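Local coordinates for beta-galactosidase/beta-glucuronidase (Faecalibacterium prausnitzii L2-6, PDB 6MVF), which binds flavin mononucleotide and, as a family 2 glycoside hydrolase of a human gut bacterium, probably cleaves beta-glucuronides, at residues T596-V607 and T618-V629; A630-L638 and D647-E655. One frame throughout, in Å; residues are numbered along the deposited sequence.

Contact 1. Residues T596-V607 and T618-V629; sequences TEVKVYSNQDTV and TQTAHRVFKFDV
Two antiparallel strand pairs, one in each sheet of a beta sandwich, meet here: 596-602 with 624-629, and T606-V607 with Q619-T620, with the chain stepping between sheets at 603-605 and 621-623. V600 and F625 form a hydrogen-bonded pair, V600 N to F625 O and F625 N to V600 O both 2.8 Å. F625 CG stands opposite its carbonyl carbon (chi1 -54°), which directs the ring between the sheets. V607 CG2 lies over the centre of that ring, 3.6 Å from its centroid and 6° off the normal, a CH-pi contact. The other branch, V607 CG1, reaches F627 CZ at 3.7 Å. Replacing F625 with an alanine would probably open a gap between the sheets and leave V607 CG2 without the aromatic face it rests on. Q619 NE2 passes above the F627 ring, near its rim, to donate to K626 O (2.6 Å), adding a polar tie between the sheets. On the opposite face of 596-602/624-629, K599 NZ and K626 NZ lie 4.5 Å apart; E515 of helix 507-522 makes a salt bridge to K599 and probably eases this repulsion. A mostly aliphatic and aromatic interior, holding the Q619 amide, thus backs an outer face where charged side chains flank Y601 and V624, partly under that helix.

Contact 2. Residues A630-L638 and D647-E655; sequences ALDEGFNVL and DSITLEKVE
With CG anti to the backbone N (chi1 -171°) and every later torsion extended, K653 stretches alongside the 631-634 loop, while E633 bends at chi2 (64°) to meet it; E633 OE1 and K653 NZ form a salt bridge at 3.5 Å. These residues sit at the open end of an antiparallel beta hairpin, strands 635-641 and 646-654, where K653 N donates to G634 O at 2.9 Å. The pairs N636-L651 and L638-I649 continue the backbone bonding. N636 turns its amide back into the loop: OD1 accepts from D632 N (2.7 Å) and ND2 donates to D632 O (3.1 Å), two bonds that fix the rotation of the amide and link the strand to the loop before it. On the other face, the E652 carboxylate stacks on the F635 ring, their planes 23° apart, and E652 CG adds a CH-pi contact 4.1 Å from the ring centroid. E652 OE1 also salt-bridges R229 of the second subunit, against which F635 packs. I649 and T650 pair in parallel with a strand of that subunit, extending the sheet across the interface. Facing the sandwich interior, L638 and L651 cross at about a right angle, L638 CD2 touching L651 CG at 4.0 Å.

How the contacts relate
From the N terminus, the chain enters contact 1 along 596-602, steps to the other sheet at 606-607, pairs there with 619-620, closing the hairpin of strands 606-611 and 614-620, and returns to 624-629, which closes the wider loop against 596-602. The inner pairing thus nests inside the outer one. Contact 2 opens immediately afterwards at A630 and closes its own hairpin with 647-655, so the two contacts run in series without nesting or crossing. Their centres are about 17 Å apart. Strand 606-611 lies beside 635-641 in one sheet. T596 CG2 packs on L631 CD1 at 3.6 Å, in the loop leading into contact 2, and V598 CG2 reaches L638 CD1 at 4.2 Å, joining the second hairpin to the sheet of 596-602.

Contact 1. Residues T596-V607 and T618-V629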
loop_
_atom_site.group_PDB
_atom_site.type_symbol
_atom_site.label_atom_id
_atom_site.label_comp_id
_atom_site.label_asym_id
_atom_site.label_seq_id
_atom_site.Cartn_x
_atom_site.Cartn_y
_atom_site.Cartn_z
ATOM N N THR A 596 34.321 17.411 34.343
ATOM C CA THR A 596 32.903 17.653 34.129
ATOM C C THR A 596 32.140 16.376 34.455
ATOM O O THR A 596 32.665 15.266 34.312
ATOM C CB THR A 596 32.629 18.120 32.681
ATOM O OG1 THR A 596 31.235 18.380 32.511
ATOM C CG2 THR A 596 33.088 17.068 31.666
ATOM N N GLU A 597 30.903 16.530 34.914
ATOM C CA GLU A 597 30.067 15.371 35.210
ATOM C C GLU A 597 29.355 14.891 33.946
ATOM O O GLU A 597 28.615 15.652 33.304
ATOM C CB GLU A 597 29.044 15.669 36.299
ATOM C CG GLU A 597 28.017 14.540 36.447
ATOM C CD GLU A 597 26.989 14.791 37.552
ATOM O OE1 GLU A 597 25.796 14.981 37.215
ATOM O OE2 GLU A 597 27.377 14.803 38.747
ATOM N N VAL A 598 29.575 13.625 33.603
ATOM C CA VAL A 598 28.900 12.964 32.493
ATOM C C VAL A 598 27.875 12.015 33.095
ATOM O O VAL A 598 28.238 11.015 33.722
ATOM C CB VAL A 598 29.886 12.219 31.586
ATOM C CG1 VAL A 598 29.147 11.456 30.543
ATOM C CG2 VAL A 598 30.889 13.201 30.954
ATOM N N LYS A 599 26.599 12.326 32.932
ATOM C CA LYS A 599 25.552 11.524 33.541
ATOM C C LYS A 599 24.996 10.532 32.530
ATOM O O LYS A 599 24.830 10.865 31.354
ATOM C CB LYS A 599 24.438 12.416 34.069
ATOM C CG LYS A 599 23.613 11.784 35.159
ATOM C CD LYS A 599 22.397 12.629 35.434
ATOM C CE LYS A 599 22.728 14.101 35.454
ATOM N NZ LYS A 599 21.963 14.748 36.555
ATOM N N VAL A 600 24.729 9.306 32.989
ATOM C CA VAL A 600 24.136 8.259 32.163
ATOM C C VAL A 600 22.856 7.751 32.823
ATOM O O VAL A 600 22.810 7.505 34.034
ATOM C CB VAL A 600 25.112 7.091 31.897
ATOM C CG1 VAL A 600 24.450 6.069 31.022
ATOM C CG2 VAL A 600 26.370 7.582 31.233
ATOM N N TYR A 601 21.812 7.603 32.010
ATOM C CA TYR A 601 20.578 6.930 32.389
ATOM C C TYR A 601 20.519 5.564 31.715
ATOM O O TYR A 601 20.849 5.436 30.532
ATOM C CB TYR A 601 19.365 7.756 31.972
ATOM C CG TYR A 601 19.393 9.164 32.493
ATOM C CD1 TYR A 601 19.733 9.420 33.815
ATOM C CD2 TYR A 601 19.090 10.239 31.670
ATOM C CE1 TYR A 601 19.751 10.700 34.313
ATOM C CE2 TYR A 601 19.117 11.541 32.159
ATOM C CZ TYR A 601 19.448 11.754 33.487
ATOM O OH TYR A 601 19.474 13.025 34.009
ATOM N N SER A 602 20.106 4.544 32.467
ATOM C CA SER A 602 20.013 3.202 31.911
ATOM C C SER A 602 19.044 2.365 32.736
ATOM O O SER A 602 18.944 2.535 33.952
ATOM C CB SER A 602 21.386 2.526 31.865
ATOM O OG SER A 602 21.253 1.271 31.231
ATOM N N ASN A 603 18.329 1.464 32.063
ATOM C CA ASN A 603 17.591 0.440 32.783
ATOM C C ASN A 603 18.425 -0.819 33.012
ATOM O O ASN A 603 17.922 -1.798 33.561
ATOM C CB ASN A 603 16.251 0.116 32.086
ATOM C CG ASN A 603 16.400 -0.271 30.642
ATOM O OD1 ASN A 603 17.485 -0.641 30.175
ATOM N ND2 ASN A 603 15.296 -0.204 29.918
ATOM N N GLN A 604 19.687 -0.807 32.620
ATOM C CA GLN A 604 20.662 -1.749 33.130
ATOM C C GLN A 604 21.219 -1.220 34.441
ATOM O O GLN A 604 21.079 -0.038 34.768
ATOM C CB GLN A 604 21.795 -1.941 32.127
ATOM C CG GLN A 604 21.316 -2.062 30.710
ATOM C CD GLN A 604 20.542 -3.342 30.448
ATOM O OE1 GLN A 604 21.089 -4.310 29.927
ATOM N NE2 GLN A 604 19.260 -3.340 30.779
ATOM N N ASP A 605 21.859 -2.099 35.202
ATOM C CA ASP A 605 22.362 -1.684 36.501
ATOM C C ASP A 605 23.866 -1.442 36.525
ATOM O O ASP A 605 24.382 -0.948 37.532
ATOM C CB ASP A 605 21.988 -2.718 37.561
ATOM C CG ASP A 605 20.494 -2.878 37.708
ATOM O OD1 ASP A 605 19.779 -1.840 37.664
ATOM O OD2 ASP A 605 20.044 -4.047 37.855
ATOM N N THR A 606 24.582 -1.746 35.452
ATOM C CA THR A 606 26.016 -1.531 35.425
ATOM C C THR A 606 26.378 -0.825 34.135
ATOM O O THR A 606 25.989 -1.270 33.051
ATOM C CB THR A 606 26.791 -2.833 35.563
ATOM O OG1 THR A 606 26.457 -3.439 36.825
ATOM C CG2 THR A 606 28.292 -2.551 35.525
ATOM N N VAL A 607 27.098 0.289 34.272
ATOM C CA VAL A 607 27.502 1.140 33.169
ATOM C C VAL A 607 29.002 1.331 33.286
ATOM O O VAL A 607 29.516 1.611 34.379
ATOM C CB VAL A 607 26.765 2.499 33.188
ATOM C CG1 VAL A 607 27.451 3.536 32.260
ATOM C CG2 VAL A 607 25.288 2.324 32.818
ATOM N N THR A 618 33.565 2.210 36.147
ATOM C CA THR A 618 32.397 1.341 36.132
ATOM C C THR A 618 31.585 1.581 37.394
ATOM O O THR A 618 32.139 1.599 38.495
ATOM C CB THR A 618 32.810 -0.127 36.037
ATOM O OG1 THR A 618 33.599 -0.295 34.859
ATOM C CG2 THR A 618 31.590 -1.034 35.956
ATOM N N GLN A 619 30.278 1.760 37.236
ATOM C CA GLN A 619 29.387 1.928 38.371
ATOM C C GLN A 619 28.227 0.952 38.286
ATOM O O GLN A 619 27.734 0.638 37.193
ATOM C CB GLN A 619 28.843 3.343 38.441
ATOM C CG GLN A 619 29.732 4.312 39.176
ATOM C CD GLN A 619 29.210 5.719 39.056
ATOM O OE1 GLN A 619 28.034 5.982 39.338
ATOM N NE2 GLN A 619 30.063 6.633 38.590
ATOM N N THR A 620 27.795 0.478 39.452
ATOM C CA THR A 620 26.549 -0.264 39.598
ATOM C C THR A 620 25.604 0.609 40.405
ATOM O O THR A 620 25.946 1.046 41.508
ATOM C CB THR A 620 26.769 -1.623 40.274
ATOM O OG1 THR A 620 27.674 -2.405 39.477
ATOM C CG2 THR A 620 25.434 -2.380 40.436
ATOM N N ALA A 621 24.438 0.883 39.844
ATOM C CA ALA A 621 23.533 1.861 40.421
ATOM C C ALA A 621 22.137 1.590 39.887
ATOM O O ALA A 621 21.945 0.800 38.962
ATOM C CB ALA A 621 23.976 3.290 40.094
ATOM N N HIS A 622 21.165 2.268 40.467
ATOM C CA HIS A 622 19.783 2.148 40.033
ATOM C C HIS A 622 19.418 3.351 39.157
ATOM O O HIS A 622 19.082 4.421 39.668
ATOM C CB HIS A 622 18.877 2.031 41.251
ATOM C CG HIS A 622 17.430 1.848 40.914
ATOM N ND1 HIS A 622 16.939 0.695 40.340
ATOM C CD2 HIS A 622 16.370 2.675 41.061
ATOM C CE1 HIS A 622 15.635 0.813 40.167
ATOM N NE2 HIS A 622 15.267 2.008 40.589
ATOM N N ARG A 623 19.486 3.166 37.830
ATOM C CA ARG A 623 18.940 4.080 36.809
ATOM C C ARG A 623 19.826 5.287 36.492
ATOM O O ARG A 623 20.075 5.563 35.315
ATOM C CB ARG A 623 17.551 4.579 37.201
ATOM C CG ARG A 623 16.555 3.471 37.556
ATOM C CD ARG A 623 16.337 2.532 36.395
ATOM N NE ARG A 623 15.403 1.469 36.740
ATOM C CZ ARG A 623 15.659 0.172 36.596
ATOM N NH1 ARG A 623 16.822 -0.234 36.108
ATOM N NH2 ARG A 623 14.746 -0.717 36.932
ATOM N N VAL A 624 20.302 6.014 37.504
ATOM C CA VAL A 624 21.106 7.214 37.311
ATOM C C VAL A 624 22.551 6.912 37.686
ATOM O O VAL A 624 22.822 6.372 38.761
ATOM C CB VAL A 624 20.552 8.387 38.134
ATOM C CG1 VAL A 624 21.384 9.622 37.930
ATOM C CG2 VAL A 624 19.099 8.645 37.750
ATOM N N PHE A 625 23.477 7.260 36.791
ATOM C CA PHE A 625 24.911 7.048 36.952
ATOM C C PHE A 625 25.619 8.376 36.713
ATOM O O PHE A 625 25.353 9.042 35.710
ATOM C CB PHE A 625 25.436 6.011 35.951
ATOM C CG PHE A 625 24.700 4.701 35.978
ATOM C CD1 PHE A 625 23.473 4.572 35.377
ATOM C CD2 PHE A 625 25.264 3.582 36.586
ATOM C CE1 PHE A 625 22.800 3.357 35.405
ATOM C CE2 PHE A 625 24.601 2.375 36.615
ATOM C CZ PHE A 625 23.371 2.259 36.028
ATOM N N LYS A 626 26.518 8.771 37.612
ATOM C CA LYS A 626 27.261 10.016 37.448
ATOM C C LYS A 626 28.758 9.726 37.467
ATOM O O LYS A 626 29.257 9.068 38.382
ATOM C CB LYS A 626 26.878 11.024 38.537
ATOM C CG LYS A 626 25.373 11.220 38.666
ATOM C CD LYS A 626 24.989 12.097 39.870
ATOM C CE LYS A 626 23.532 11.836 40.270
ATOM N NZ LYS A 626 22.757 13.060 40.660
ATOM N N PHE A 627 29.468 10.200 36.452
ATOM C CA PHE A 627 30.911 10.008 36.339
ATOM C C PHE A 627 31.601 11.365 36.312
ATOM O O PHE A 627 31.108 12.311 35.686
ATOM C CB PHE A 627 31.286 9.232 35.064
ATOM C CG PHE A 627 30.663 7.874 34.959
ATOM C CD1 PHE A 627 29.351 7.728 34.514
ATOM C CD2 PHE A 627 31.394 6.736 35.287
ATOM C CE1 PHE A 627 28.768 6.479 34.398
ATOM C CE2 PHE A 627 30.822 5.473 35.176
ATOM C CZ PHE A 627 29.505 5.345 34.723
ATOM N N ASP A 628 32.733 11.471 36.992
ATOM C CA ASP A 628 33.554 12.672 36.925
ATOM C C ASP A 628 34.645 12.422 35.905
ATOM O O ASP A 628 35.472 11.522 36.087
ATOM C CB ASP A 628 34.158 13.027 38.281
ATOM C CG ASP A 628 33.288 13.987 39.065
ATOM O OD1 ASP A 628 33.081 15.127 38.566
ATOM O OD2 ASP A 628 32.797 13.592 40.159
ATOM N N VAL A 629 34.647 13.202 34.832
ATOM C CA VAL A 629 35.498 12.918 33.683
ATOM C C VAL A 629 36.453 14.080 33.467
ATOM O O VAL A 629 36.024 15.233 33.367
ATOM C CB VAL A 629 34.666 12.648 32.417
ATOM C CG1 VAL A 629 35.600 12.297 31.245
ATOM C CG2 VAL A 629 33.593 11.543 32.683
#

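Contact 2. Residues A630-L638 and D647-E655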
loop_
_atom_site.group_PDB
_atom_site.type_symbol
_atom_site.label_atom_id
_atom_site.label_comp_id
_atom_site.label_asym_id
_atom_site.label_seq_id
_atom_site.Cartn_x
_atom_site.Cartn_y
_atom_site.Cartn_z
ATOM N N ALA A 630 37.747 13.769 33.401
ATOM C CA ALA A 630 38.768 14.727 32.963
ATOM C C ALA A 630 38.863 14.631 31.450
ATOM O O ALA A 630 39.572 13.785 30.903
ATOM C CB ALA A 630 40.114 14.442 33.612
ATOM N N LEU A 631 38.126 15.505 30.770
ATOM C CA LEU A 631 38.172 15.547 29.321
ATOM C C LEU A 631 39.588 15.848 28.850
ATOM O O LEU A 631 40.317 16.625 29.475
ATOM C CB LEU A 631 37.201 16.605 28.799
ATOM C CG LEU A 631 35.722 16.394 29.115
ATOM C CD1 LEU A 631 34.952 17.596 28.656
ATOM C CD2 LEU A 631 35.164 15.125 28.454
ATOM N N ASP A 632 39.987 15.190 27.762
ATOM C CA ASP A 632 41.184 15.565 27.023
ATOM C C ASP A 632 40.982 16.912 26.338
ATOM O O ASP A 632 39.857 17.345 26.072
ATOM C CB ASP A 632 41.520 14.527 25.964
ATOM C CG ASP A 632 41.904 13.206 26.553
ATOM O OD1 ASP A 632 42.244 13.180 27.762
ATOM O OD2 ASP A 632 41.875 12.200 25.803
ATOM N N GLU A 633 42.095 17.581 26.057
ATOM C CA GLU A 633 42.027 18.817 25.296
ATOM C C GLU A 633 41.472 18.506 23.916
ATOM O O GLU A 633 41.808 17.484 23.315
ATOM C CB GLU A 633 43.413 19.461 25.201
ATOM C CG GLU A 633 43.446 20.933 25.615
ATOM C CD GLU A 633 43.101 21.161 27.093
ATOM O OE1 GLU A 633 43.324 20.237 27.908
ATOM O OE2 GLU A 633 42.604 22.262 27.441
ATOM N N GLY A 634 40.579 19.362 23.436
ATOM C CA GLY A 634 39.952 19.125 22.152
ATOM C C GLY A 634 38.660 18.346 22.267
ATOM O O GLY A 634 37.905 18.518 23.233
ATOM N N PHE A 635 38.402 17.475 21.293
ATOM C CA PHE A 635 37.159 16.719 21.224
ATOM C C PHE A 635 37.302 15.380 21.930
ATOM O O PHE A 635 38.382 14.788 21.965
ATOM C CB PHE A 635 36.732 16.518 19.768
ATOM C CG PHE A 635 36.211 17.761 19.135
ATOM C CD1 PHE A 635 34.962 18.253 19.481
ATOM C CD2 PHE A 635 36.978 18.462 18.212
ATOM C CE1 PHE A 635 34.475 19.418 18.915
ATOM C CE2 PHE A 635 36.512 19.628 17.643
ATOM C CZ PHE A 635 35.254 20.109 17.995
ATOM N N ASN A 636 36.194 14.914 22.512
ATOM C CA ASN A 636 36.181 13.713 23.339
ATOM C C ASN A 636 35.030 12.828 22.916
ATOM O O ASN A 636 33.886 13.281 22.871
ATOM C CB ASN A 636 36.030 14.045 24.826
ATOM C CG ASN A 636 37.202 14.845 25.374
ATOM O OD1 ASN A 636 38.126 14.291 25.973
ATOM N ND2 ASN A 636 37.167 16.150 25.172
ATOM N N VAL A 637 35.326 11.569 22.633
ATOM C CA VAL A 637 34.294 10.567 22.416
ATOM C C VAL A 637 33.904 9.991 23.774
ATOM O O VAL A 637 34.737 9.397 24.464
ATOM C CB VAL A 637 34.784 9.462 21.468
ATOM C CG1 VAL A 637 33.802 8.285 21.461
ATOM C CG2 VAL A 637 34.975 10.018 20.079
ATOM N N LEU A 638 32.643 10.164 24.166
ATOM C CA LEU A 638 32.117 9.546 25.377
ATOM C C LEU A 638 31.268 8.351 24.964
ATOM O O LEU A 638 30.296 8.496 24.212
ATOM C CB LEU A 638 31.310 10.535 26.220
ATOM C CG LEU A 638 32.047 11.575 27.090
ATOM C CD1 LEU A 638 32.915 10.905 28.118
ATOM C CD2 LEU A 638 32.881 12.498 26.241
ATOM N N ASP A 647 26.028 3.653 24.087
ATOM C CA ASP A 647 25.740 5.005 23.642
ATOM C C ASP A 647 27.049 5.751 23.440
ATOM O O ASP A 647 28.063 5.419 24.053
ATOM C CB ASP A 647 24.839 5.758 24.629
ATOM C CG ASP A 647 24.245 7.034 24.015
ATOM O OD1 ASP A 647 24.229 7.166 22.750
ATOM O OD2 ASP A 647 23.807 7.902 24.803
ATOM N N SER A 648 27.017 6.758 22.567
ATOM C CA SER A 648 28.217 7.497 22.202
ATOM C C SER A 648 27.852 8.929 21.833
ATOM O O SER A 648 26.946 9.162 21.027
ATOM C CB SER A 648 28.955 6.825 21.033
ATOM O OG SER A 648 29.859 7.731 20.406
ATOM N N ILE A 649 28.547 9.888 22.442
ATOM C CA ILE A 649 28.420 11.287 22.075
ATOM C C ILE A 649 29.817 11.900 22.019
ATOM O O ILE A 649 30.807 11.308 22.453
ATOM C CB ILE A 649 27.513 12.067 23.045
ATOM C CG1 ILE A 649 28.279 12.457 24.305
ATOM C CG2 ILE A 649 26.270 11.245 23.406
ATOM C CD1 ILE A 649 27.410 13.155 25.316
ATOM N N THR A 650 29.893 13.098 21.462
ATOM C CA THR A 650 31.145 13.832 21.376
ATOM C C THR A 650 31.007 15.138 22.142
ATOM O O THR A 650 30.026 15.872 21.961
ATOM C CB THR A 650 31.537 14.102 19.924
ATOM O OG1 THR A 650 31.663 12.855 19.229
ATOM C CG2 THR A 650 32.856 14.853 19.880
ATOM N N LEU A 651 31.970 15.399 23.012
ATOM C CA LEU A 651 32.040 16.628 23.781
ATOM C C LEU A 651 33.345 17.332 23.446
ATOM O O LEU A 651 34.295 16.714 22.948
ATOM C CB LEU A 651 31.943 16.353 25.288
ATOM C CG LEU A 651 30.583 15.799 25.769
ATOM C CD1 LEU A 651 30.532 15.707 27.279
ATOM C CD2 LEU A 651 29.385 16.616 25.249
ATOM N N GLU A 652 33.364 18.645 23.679
ATOM C CA GLU A 652 34.547 19.470 23.473
ATOM C C GLU A 652 34.946 20.101 24.798
ATOM O O GLU A 652 34.132 20.779 25.436
ATOM C CB GLU A 652 34.298 20.552 22.421
ATOM C CG GLU A 652 35.582 21.263 21.949
ATOM C CD GLU A 652 35.329 22.489 21.049
ATOM O OE1 GLU A 652 34.145 22.842 20.830
ATOM O OE2 GLU A 652 36.323 23.110 20.574
ATOM N N LYS A 653 36.194 19.880 25.211
ATOM C CA LYS A 653 36.761 20.672 26.293
ATOM C C LYS A 653 37.032 22.096 25.819
ATOM O O LYS A 653 37.597 22.318 24.744
ATOM C CB LYS A 653 38.048 20.037 26.819
ATOM C CG LYS A 653 38.540 20.723 28.103
ATOM C CD LYS A 653 39.779 20.083 28.703
ATOM C CE LYS A 653 40.269 20.929 29.869
ATOM N NZ LYS A 653 41.208 20.200 30.740
ATOM N N VAL A 654 36.612 23.071 26.618
ATOM C CA VAL A 654 36.807 24.481 26.304
ATOM C C VAL A 654 37.245 25.206 27.571
ATOM O O VAL A 654 37.093 24.708 28.690
ATOM C CB VAL A 654 35.539 25.147 25.715
ATOM C CG1 VAL A 654 35.251 24.606 24.342
ATOM C CG2 VAL A 654 34.342 24.931 26.624
ATOM N N GLU A 655 37.812 26.394 27.376
ATOM C CA GLU A 655 38.288 27.179 28.506
ATOM C C GLU A 655 37.135 27.884 29.204
ATOM O O GLU A 655 37.044 27.869 30.433
ATOM C CB GLU A 655 39.345 28.184 28.036
ATOM C CG GLU A 655 40.023 28.962 29.150
ATOM C CD GLU A 655 40.842 28.075 30.087
ATOM O OE1 GLU A 655 41.050 26.873 29.786
ATOM O OE2 GLU A 655 41.289 28.591 31.137
#